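Local coordinates for protein exonuclease mut-7 homolog (Aedes aegypti, PDB 7JW2) that probably trims the 3' ends of AGO1-bound microRNAs as a magnesium-dependent 3'-5' exoribonuclease, and is represented here by its exonuclease domain, at residues L14-S17 with K18-Y22; M63-V66 with M67-Q70; I195-A198 with I199-L203. All coordinates share one frame; numbering follows the deposited sequence.

Contact 1: residues L14-S17 with K18-Y22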
ATOM      1  N   LEU A  14      -1.341   9.976  11.816  1.00 18.66           N
ATOM      2  CA  LEU A  14      -2.551   9.273  12.203  1.00 19.20           C
ATOM      3  C   LEU A  14      -3.098   8.592  10.955  1.00 18.57           C
ATOM      4  O   LEU A  14      -3.467   9.262   9.983  1.00 22.38           O
ATOM      5  CB  LEU A  14      -3.588  10.217  12.822  1.00 22.05           C
ATOM      6  CG  LEU A  14      -4.872   9.556  13.346  1.00 20.96           C
ATOM      7  CD1 LEU A  14      -4.592   8.562  14.462  1.00 20.15           C
ATOM      8  CD2 LEU A  14      -5.903  10.598  13.812  1.00 23.92           C
ATOM      9  N   VAL A  15      -3.131   7.267  10.976  1.00 15.16           N
ATOM     10  CA  VAL A  15      -3.559   6.477   9.828  1.00 15.91           C
ATOM     11  C   VAL A  15      -5.032   6.144  10.042  1.00 16.29           C
ATOM     12  O   VAL A  15      -5.376   5.280  10.856  1.00 17.16           O
ATOM     13  CB  VAL A  15      -2.694   5.226   9.664  1.00 17.41           C
ATOM     14  CG1 VAL A  15      -3.270   4.309   8.586  1.00 17.06           C
ATOM     15  CG2 VAL A  15      -1.271   5.635   9.310  1.00 18.54           C
ATOM     16  N   ASP A  16      -5.922   6.844   9.322  1.00 15.72           N
ATOM     17  CA  ASP A  16      -7.355   6.727   9.578  1.00 16.46           C
ATOM     18  C   ASP A  16      -8.140   6.540   8.289  1.00 18.22           C
ATOM     19  O   ASP A  16      -9.353   6.788   8.253  1.00 19.86           O
ATOM     20  CB  ASP A  16      -7.880   7.940  10.364  1.00 17.64           C
ATOM     21  CG  ASP A  16      -7.625   9.261   9.665  1.00 20.88           C
ATOM     22  OD1 ASP A  16      -7.074   9.270   8.547  1.00 22.28           O
ATOM     23  OD2 ASP A  16      -7.971  10.317  10.249  1.00 27.26           O
ATOM     24  N   SER A  17      -7.476   6.079   7.237  1.00 17.18           N
ATOM     25  CA  SER A  17      -8.095   5.903   5.935  1.00 18.90           C
ATOM     26  C   SER A  17      -7.248   4.904   5.156  1.00 18.41           C
ATOM     27  O   SER A  17      -6.076   4.664   5.482  1.00 18.74           O
ATOM     28  CB  SER A  17      -8.203   7.232   5.189  1.00 19.54           C
ATOM     29  OG  SER A  17      -6.937   7.666   4.739  1.00 22.66           O
ATOM     30  N   LYS A  18      -7.841   4.335   4.107  1.00 18.91           N
ATOM     31  CA  LYS A  18      -7.151   3.281   3.375  1.00 18.62           C
ATOM     32  C   LYS A  18      -5.954   3.836   2.622  1.00 18.20           C
ATOM     33  O   LYS A  18      -4.902   3.185   2.583  1.00 16.57           O
ATOM     34  CB  LYS A  18      -8.120   2.549   2.438  1.00 22.87           C
ATOM     35  CG  LYS A  18      -8.298   1.099   2.900  1.00 30.20           C
ATOM     36  CD  LYS A  18      -9.539   0.383   2.383  1.00 27.30           C
ATOM     37  CE  LYS A  18     -10.135  -0.441   3.521  1.00 29.39           C
ATOM     38  NZ  LYS A  18     -10.589  -1.792   3.136  1.00 36.04           N
ATOM     39  N   ASP A  19      -6.058   5.045   2.060  1.00 18.72           N
ATOM     40  CA  ASP A  19      -4.902   5.632   1.390  1.00 20.53           C
ATOM     41  C   ASP A  19      -3.747   5.836   2.355  1.00 16.09           C
ATOM     42  O   ASP A  19      -2.593   5.606   1.995  1.00 16.62           O
ATOM     43  CB  ASP A  19      -5.270   6.956   0.717  1.00 21.57           C
ATOM     44  CG  ASP A  19      -5.904   7.969   1.655  1.00 22.90           C
ATOM     45  OD1 ASP A  19      -5.311   9.041   1.880  1.00 29.51           O
ATOM     46  OD2 ASP A  19      -6.990   7.688   2.154  1.00 22.87           O
ATOM     47  N   LYS A  20      -4.029   6.245   3.590  1.00 15.99           N
ATOM     48  CA  LYS A  20      -2.964   6.451   4.564  1.00 16.02           C
ATOM     49  C   LYS A  20      -2.349   5.129   4.997  1.00 13.75           C
ATOM     50  O   LYS A  20      -1.138   5.063   5.241  1.00 14.42           O
ATOM     51  CB  LYS A  20      -3.500   7.225   5.778  1.00 17.07           C
ATOM     52  CG  LYS A  20      -3.823   8.674   5.457  1.00 17.92           C
ATOM     53  CD  LYS A  20      -4.499   9.381   6.621  1.00 19.72           C
ATOM     54  CE  LYS A  20      -5.064  10.723   6.164  1.00 25.09           C
ATOM     55  NZ  LYS A  20      -5.985  11.285   7.186  1.00 27.25           N
ATOM     56  N   PHE A  21      -3.161   4.074   5.078  1.00 15.79           N
ATOM     57  CA  PHE A  21      -2.661   2.746   5.426  1.00 14.34           C
ATOM     58  C   PHE A  21      -1.671   2.232   4.379  1.00 13.90           C
ATOM     59  O   PHE A  21      -0.591   1.719   4.717  1.00 12.94           O
ATOM     60  CB  PHE A  21      -3.853   1.801   5.577  1.00 15.03           C
ATOM     61  CG  PHE A  21      -3.492   0.401   5.956  1.00 15.88           C
ATOM     62  CD1 PHE A  21      -3.380  -0.576   4.982  1.00 17.13           C
ATOM     63  CD2 PHE A  21      -3.311   0.046   7.282  1.00 19.29           C
ATOM     64  CE1 PHE A  21      -3.065  -1.879   5.329  1.00 19.40           C
ATOM     65  CE2 PHE A  21      -2.995  -1.259   7.628  1.00 20.55           C
ATOM     66  CZ  PHE A  21      -2.874  -2.214   6.653  1.00 18.41           C
ATOM     67  N   TYR A  22      -2.003   2.381   3.095  1.00 13.33           N
ATOM     68  CA  TYR A  22      -1.094   1.891   2.059  1.00 12.65           C
ATOM     69  C   TYR A  22       0.130   2.786   1.920  1.00 13.69           C
ATOM     70  O   TYR A  22       1.207   2.294   1.569  1.00 13.09           O
ATOM     71  CB  TYR A  22      -1.847   1.729   0.728  1.00 13.59           C
ATOM     72  CG  TYR A  22      -2.682   0.474   0.778  1.00 14.92           C
ATOM     73  CD1 TYR A  22      -2.076  -0.772   0.783  1.00 20.27           C
ATOM     74  CD2 TYR A  22      -4.058   0.526   0.874  1.00 22.17           C
ATOM     75  CE1 TYR A  22      -2.818  -1.938   0.860  1.00 21.33           C
ATOM     76  CE2 TYR A  22      -4.815  -0.638   0.946  1.00 21.76           C
ATOM     77  CZ  TYR A  22      -4.187  -1.861   0.948  1.00 20.33           C
ATOM     78  OH  TYR A  22      -4.930  -3.019   1.028  1.00 23.92           O
TER
HETATM   79  O   HOH W   1      -4.044  11.724   9.527  1.00 34.15           O
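V15 meets the F21 ring at its edge, with CG1 near the plane of the ring, while the carboxylates of D16 and D19 are approached in two different ways. The D16 group is met by the K20 ammonium through the syn lone pair of OD1, in a salt bridge with K20 NZ 2.7 Å from D16 OD1. The D19 group is instead met from above its plane: S17 OG donates to D19 OD2 over 2.6 Å, and OD2 also pairs with R30 of the second subunit. K20 reaches D16 because its chain runs extended beyond CG, passing beside S17, where K20 CG lies 3.4 Å from S17 OG. Further along, K20 CD comes 3.5 Å from L14 O. A water donates to L14 O and accepts from K20 NZ, so the ammonium is held by both a carboxylate and a solvent bridge to the strand backbone.

S17 itself sits at the N-cap. Its chi1 of 72° tucks S17 OG back over its own backbone, within range of a weak capping bond from K20 N. The first turn is closed by F21 N donating to S17 O at 3.0 Å. V15 CG1 also packs 4.0 Å from F21 CB, and the F21 side chain touches D75 and L79 of helix 73-84. K18 NZ forms salt bridges with E72 and D75. This is a serine N-cap where strand 12-15, outermost in the sheet of this chain, leads through D16 and S17 into helix 18-28 of the RNase H-like exonuclease fold.

Contact 2: residues M63-V66 with M67-Q70; sequences MIDV and MVSQ
An aspartate N-cap links strand 61-65 of the exonuclease sheet to the short, weakly bonded helix 66-69, and D65 supplies both its side chain and its carbonyl to the turn. On the side-chain route, V68 N donates to D65 OD1 at 3.1 Å, coming from above the carboxylate plane rather than within it. D65 CG is anti to the backbone N (chi1 -173°), which swings the carboxylate forward over the start of the helix. There it crosses the V68 side chain, with D65 OD2 3.3 Å from V68 CG2. The same OD2 has a stronger partner in R175, whose NE forms a salt bridge with it; the guanidinium would be expected to stabilise the charged form of this buried acid.

D65 O is gripped twice by S69, with a further weak bond from V68 N. S69 N donates to D65 O at 3.0 Å, and S69 OG donates to the same oxygen at 2.8 Å. The two S69 donors reach D65 O from opposite faces of the carbonyl plane, the hydroxyl the more tilted of the pair, at 32°. S69 CB lies 3.0 Å from D65 O. I64, on the strand, packs on W76 and L79 of helix 73-84, and V66, at the start of the helix, touches W76 and V50. Q70 then leaves helical geometry with a positive phi of 60°. Across this exit a single water donates to V66 O at 2.9 Å, with weaker bonds to M67 O and from Q70 N.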
ATOM      1  N   MET A  63       0.295   5.736  13.528  1.00 15.30           N
ATOM      2  CA  MET A  63      -0.677   5.287  14.518  1.00 15.09           C
ATOM      3  C   MET A  63      -1.930   4.868  13.772  1.00 14.19           C
ATOM      4  O   MET A  63      -2.664   5.732  13.277  1.00 14.14           O
ATOM      5  CB  MET A  63      -0.968   6.391  15.529  1.00 15.90           C
ATOM      6  CG  MET A  63       0.295   6.772  16.273  1.00 14.84           C
ATOM      7  SD  MET A  63       0.036   8.032  17.523  1.00 22.60           S
ATOM      8  CE  MET A  63      -0.256   9.459  16.517  1.00 22.46           C
ATOM      9  N   ILE A  64      -2.154   3.556  13.659  1.00 13.98           N
ATOM     10  CA  ILE A  64      -3.332   3.049  12.958  1.00 14.35           C
ATOM     11  C   ILE A  64      -4.539   3.189  13.876  1.00 12.51           C
ATOM     12  O   ILE A  64      -4.586   2.564  14.945  1.00 14.22           O
ATOM     13  CB  ILE A  64      -3.158   1.584  12.529  1.00 13.11           C
ATOM     14  CG1 ILE A  64      -1.869   1.371  11.725  1.00 14.83           C
ATOM     15  CG2 ILE A  64      -4.412   1.111  11.739  1.00 15.54           C
ATOM     16  CD1 ILE A  64      -1.500  -0.104  11.648  1.00 15.99           C
ATOM     17  N   ASP A  65      -5.523   3.992  13.450  1.00 14.53           N
ATOM     18  CA  ASP A  65      -6.767   4.172  14.202  1.00 15.57           C
ATOM     19  C   ASP A  65      -7.702   3.042  13.797  1.00 13.46           C
ATOM     20  O   ASP A  65      -8.340   3.090  12.737  1.00 15.47           O
ATOM     21  CB  ASP A  65      -7.390   5.536  13.939  1.00 15.18           C
ATOM     22  CG  ASP A  65      -8.578   5.799  14.835  1.00 15.86           C
ATOM     23  OD1 ASP A  65      -9.201   4.821  15.281  1.00 16.49           O
ATOM     24  OD2 ASP A  65      -8.859   6.979  15.101  1.00 19.26           O
ATOM     25  N   VAL A  66      -7.748   1.997  14.622  1.00 14.05           N
ATOM     26  CA  VAL A  66      -8.513   0.814  14.255  1.00 14.45           C
ATOM     27  C   VAL A  66     -10.001   1.105  14.326  1.00 17.66           C
ATOM     28  O   VAL A  66     -10.796   0.508  13.592  1.00 19.43           O
ATOM     29  CB  VAL A  66      -8.105  -0.362  15.159  1.00 16.06           C
ATOM     30  CG1 VAL A  66      -8.960  -1.590  14.879  1.00 17.93           C
ATOM     31  CG2 VAL A  66      -6.608  -0.686  14.948  1.00 16.31           C
ATOM     32  N   MET A  67     -10.402   2.030  15.200  1.00 17.68           N
ATOM     33  CA  MET A  67     -11.818   2.352  15.348  1.00 18.37           C
ATOM     34  C   MET A  67     -12.370   3.053  14.116  1.00 21.63           C
ATOM     35  O   MET A  67     -13.517   2.810  13.721  1.00 25.12           O
ATOM     36  CB  MET A  67     -12.017   3.225  16.588  1.00 18.02           C
ATOM     37  CG  MET A  67     -11.869   2.469  17.884  1.00 20.48           C
ATOM     38  SD  MET A  67     -12.108   3.535  19.328  1.00 21.64           S
ATOM     39  CE  MET A  67     -13.818   3.991  19.131  1.00 22.69           C
ATOM     40  N   VAL A  68     -11.583   3.928  13.494  1.00 20.79           N
ATOM     41  CA  VAL A  68     -12.064   4.787  12.411  1.00 19.63           C
ATOM     42  C   VAL A  68     -11.741   4.215  11.029  1.00 23.03           C
ATOM     43  O   VAL A  68     -12.457   4.470  10.051  1.00 22.66           O
ATOM     44  CB  VAL A  68     -11.478   6.204  12.572  1.00 20.64           C
ATOM     45  CG1 VAL A  68     -11.858   7.103  11.400  1.00 23.41           C
ATOM     46  CG2 VAL A  68     -11.953   6.828  13.888  1.00 20.13           C
ATOM     47  N   SER A  69     -10.672   3.419  10.923  1.00 18.88           N
ATOM     48  CA  SER A  69     -10.116   3.111   9.608  1.00 19.09           C
ATOM     49  C   SER A  69     -10.959   2.114   8.813  1.00 24.44           C
ATOM     50  O   SER A  69     -10.901   2.123   7.580  1.00 28.26           O
ATOM     51  CB  SER A  69      -8.704   2.556   9.766  1.00 18.53           C
ATOM     52  OG  SER A  69      -7.791   3.588  10.068  1.00 20.47           O
ATOM     53  N   GLN A  70     -11.678   1.210   9.482  1.00 24.53           N
ATOM     54  CA  GLN A  70     -12.526   0.225   8.786  1.00 26.97           C
ATOM     55  C   GLN A  70     -11.711  -0.679   7.854  1.00 27.47           C
ATOM     56  O   GLN A  70     -12.098  -0.954   6.716  1.00 30.88           O
ATOM     57  CB  GLN A  70     -13.657   0.917   8.018  1.00 35.99           C
ATOM     58  CG  GLN A  70     -14.539   1.824   8.870  1.00 37.08           C
ATOM     59  CD  GLN A  70     -15.686   2.427   8.078  1.00 47.82           C
ATOM     60  OE1 GLN A  70     -16.675   1.752   7.791  1.00 53.75           O
ATOM     61  NE2 GLN A  70     -15.555   3.702   7.718  1.00 48.30           N
TER
HETATM   62  O   HOH W   2     -13.227   0.609  12.008  1.00 28.38           O

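Contact 3: residues I195-A198 with I199-L203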
ATOM      1  N   ILE A 195      15.660   2.697  23.295  1.00 16.17           N
ATOM      2  CA  ILE A 195      16.133   1.715  24.270  1.00 17.15           C
ATOM      3  C   ILE A 195      17.084   0.716  23.615  1.00 17.49           C
ATOM      4  O   ILE A 195      18.178   0.449  24.128  1.00 16.36           O
ATOM      5  CB  ILE A 195      14.945   1.004  24.935  1.00 18.17           C
ATOM      6  CG1 ILE A 195      14.263   1.931  25.946  1.00 17.12           C
ATOM      7  CG2 ILE A 195      15.393  -0.264  25.606  1.00 16.17           C
ATOM      8  CD1 ILE A 195      12.906   1.423  26.373  1.00 18.41           C
ATOM      9  N   TYR A 196      16.677   0.130  22.483  1.00 16.09           N
ATOM     10  CA  TYR A 196      17.543  -0.843  21.820  1.00 16.61           C
ATOM     11  C   TYR A 196      18.893  -0.230  21.483  1.00 18.25           C
ATOM     12  O   TYR A 196      19.943  -0.864  21.676  1.00 17.05           O
ATOM     13  CB  TYR A 196      16.867  -1.393  20.554  1.00 16.23           C
ATOM     14  CG  TYR A 196      17.674  -2.523  19.961  1.00 18.03           C
ATOM     15  CD1 TYR A 196      17.662  -3.783  20.544  1.00 16.99           C
ATOM     16  CD2 TYR A 196      18.496  -2.317  18.864  1.00 22.30           C
ATOM     17  CE1 TYR A 196      18.432  -4.821  20.043  1.00 21.44           C
ATOM     18  CE2 TYR A 196      19.275  -3.356  18.356  1.00 25.68           C
ATOM     19  CZ  TYR A 196      19.224  -4.603  18.955  1.00 23.41           C
ATOM     20  OH  TYR A 196      19.985  -5.652  18.477  1.00 26.28           O
ATOM     21  N   ASP A 197      18.884   1.002  20.978  1.00 16.77           N
ATOM     22  CA  ASP A 197      20.131   1.665  20.604  1.00 21.92           C
ATOM     23  C   ASP A 197      21.042   1.844  21.816  1.00 18.87           C
ATOM     24  O   ASP A 197      22.257   1.624  21.730  1.00 21.39           O
ATOM     25  CB  ASP A 197      19.806   3.004  19.947  1.00 20.60           C
ATOM     26  CG  ASP A 197      21.035   3.783  19.559  1.00 29.80           C
ATOM     27  OD1 ASP A 197      21.608   3.490  18.491  1.00 33.97           O
ATOM     28  OD2 ASP A 197      21.414   4.699  20.312  1.00 33.38           O
ATOM     29  N   ALA A 198      20.471   2.199  22.965  1.00 19.36           N
ATOM     30  CA  ALA A 198      21.293   2.393  24.161  1.00 19.08           C
ATOM     31  C   ALA A 198      21.904   1.082  24.641  1.00 19.90           C
ATOM     32  O   ALA A 198      23.074   1.048  25.057  1.00 20.23           O
ATOM     33  CB  ALA A 198      20.450   3.029  25.268  1.00 17.81           C
ATOM     34  N   ILE A 199      21.141  -0.010  24.594  1.00 18.13           N
ATOM     35  CA  ILE A 199      21.662  -1.303  25.021  1.00 19.25           C
ATOM     36  C   ILE A 199      22.738  -1.792  24.060  1.00 19.58           C
ATOM     37  O   ILE A 199      23.777  -2.307  24.486  1.00 19.49           O
ATOM     38  CB  ILE A 199      20.521  -2.322  25.159  1.00 20.07           C
ATOM     39  CG1 ILE A 199      19.573  -1.872  26.281  1.00 19.08           C
ATOM     40  CG2 ILE A 199      21.085  -3.705  25.446  1.00 20.04           C
ATOM     41  CD1 ILE A 199      18.403  -2.793  26.520  1.00 21.44           C
ATOM     42  N   GLU A 200      22.501  -1.649  22.755  1.00 18.03           N
ATOM     43  CA  GLU A 200      23.502  -1.982  21.743  1.00 19.23           C
ATOM     44  C   GLU A 200      24.830  -1.290  22.033  1.00 21.47           C
ATOM     45  O   GLU A 200      25.896  -1.924  22.019  1.00 22.83           O
ATOM     46  CB  GLU A 200      22.961  -1.575  20.367  1.00 20.57           C
ATOM     47  CG  GLU A 200      23.668  -2.121  19.146  1.00 30.15           C
ATOM     48  CD  GLU A 200      22.873  -1.828  17.877  1.00 33.96           C
ATOM     49  OE1 GLU A 200      22.438  -0.668  17.701  1.00 36.16           O
ATOM     50  OE2 GLU A 200      22.661  -2.757  17.069  1.00 35.22           O
ATOM     51  N   LYS A 201      24.780   0.019  22.301  1.00 19.85           N
ATOM     52  CA  LYS A 201      26.006   0.779  22.528  1.00 23.31           C
ATOM     53  C   LYS A 201      26.752   0.273  23.754  1.00 25.96           C
ATOM     54  O   LYS A 201      27.988   0.184  23.746  1.00 25.41           O
ATOM     55  CB  LYS A 201      25.684   2.267  22.670  1.00 27.56           C
ATOM     56  CG  LYS A 201      25.457   2.976  21.352  1.00 27.49           C
ATOM     57  CD  LYS A 201      24.922   4.383  21.562  1.00 31.53           C
ATOM     58  CE  LYS A 201      24.723   5.114  20.235  1.00 37.18           C
ATOM     59  NZ  LYS A 201      24.532   4.187  19.082  1.00 37.47           N
ATOM     60  N   GLN A 202      26.027  -0.081  24.817  1.00 22.85           N
ATOM     61  CA  GLN A 202      26.708  -0.538  26.022  1.00 23.82           C
ATOM     62  C   GLN A 202      27.260  -1.954  25.869  1.00 27.26           C
ATOM     63  O   GLN A 202      28.324  -2.261  26.421  1.00 24.90           O
ATOM     64  CB  GLN A 202      25.765  -0.429  27.225  1.00 24.95           C
ATOM     65  CG  GLN A 202      26.252  -1.111  28.497  1.00 26.97           C
ATOM     66  CD  GLN A 202      27.505  -0.500  29.097  1.00 28.68           C
ATOM     67  OE1 GLN A 202      28.157  -1.132  29.923  1.00 26.43           O
ATOM     68  NE2 GLN A 202      27.834   0.730  28.703  1.00 28.99           N
ATOM     69  N   LEU A 203      26.587  -2.821  25.109  1.00 22.83           N
ATOM     70  CA  LEU A 203      27.154  -4.139  24.822  1.00 22.78           C
ATOM     71  C   LEU A 203      28.455  -4.015  24.041  1.00 25.38           C
ATOM     72  O   LEU A 203      29.438  -4.711  24.337  1.00 26.23           O
ATOM     73  CB  LEU A 203      26.149  -4.991  24.050  1.00 20.01           C
ATOM     74  CG  LEU A 203      24.991  -5.534  24.880  1.00 21.80           C
ATOM     75  CD1 LEU A 203      23.938  -6.135  23.933  1.00 19.92           C
ATOM     76  CD2 LEU A 203      25.453  -6.553  25.911  1.00 22.30           C
TER
HETATM   77  O   HOH W   3      22.291  -5.124  17.281  1.00 28.06           O
HETATM   78  O   HOH W   4      19.994   0.930  16.874  1.00 32.86           O
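The backbone runs as a regular helix here, with I199, E200, K201 and Q202 each donating its N-H to the carbonyl four residues earlier, at 2.9 Å for E200 N to Y196 O. Along one side, I195 and I199 lie side by side and point the same way, with I195 CG2 4.0 Å from I199 CD1; I195 packs against L151, L154 and V155 of helix 151-159, and I199 against L128.

Y196 and E200 cross with ring and carboxylate planes 66° apart. E200 OE2 comes obliquely to Y196 CE2 at 3.7 Å. The phenol donates to a water 2.7 Å from Y196 OH, and this water in turn donates to E200 OE2 over a distance short enough to be doubtful. A second water donates to E200 OE1 and, weakly, to D197 OD1, between two carboxylates whose D197 OD1 and E200 OE1 are 4.3 Å apart.

K201 pairs with D197. Its chain bends at the last torsion (chi4 24°), and K201 NZ meets D197 OD1 at 3.1 Å on the syn side, 30° out of the carboxylate plane, and D197 OD2 weakly at 3.4 Å. The salt bridge and the intervening water may partly offset the repulsion between D197 and E200, consistent with an amphipathic helix whose apolar side faces neighbouring helices.

Contacts 1, 2 and 3 follow one another along the chain within the same exonuclease domain. Contacts 1 and 2 are neighbours, their centres 8 Å apart, because strands 12-15 and 61-65 run parallel side by side in the mixed sheet; V15 probably hydrogen-bonds through its backbone to M63 and D65. Two strand-to-helix junctions thus adjoin toward the strand 12-15 end of the sheet, and the first also meets the second subunit. Contact 3, on helix 179-205, lies across the chain's centre, about 32 Å from both by centres and about 17 Å from contact 2 by nearest atoms. Further back along this helix, L182, A185 and A186 touch M63, so one helix links the two regions.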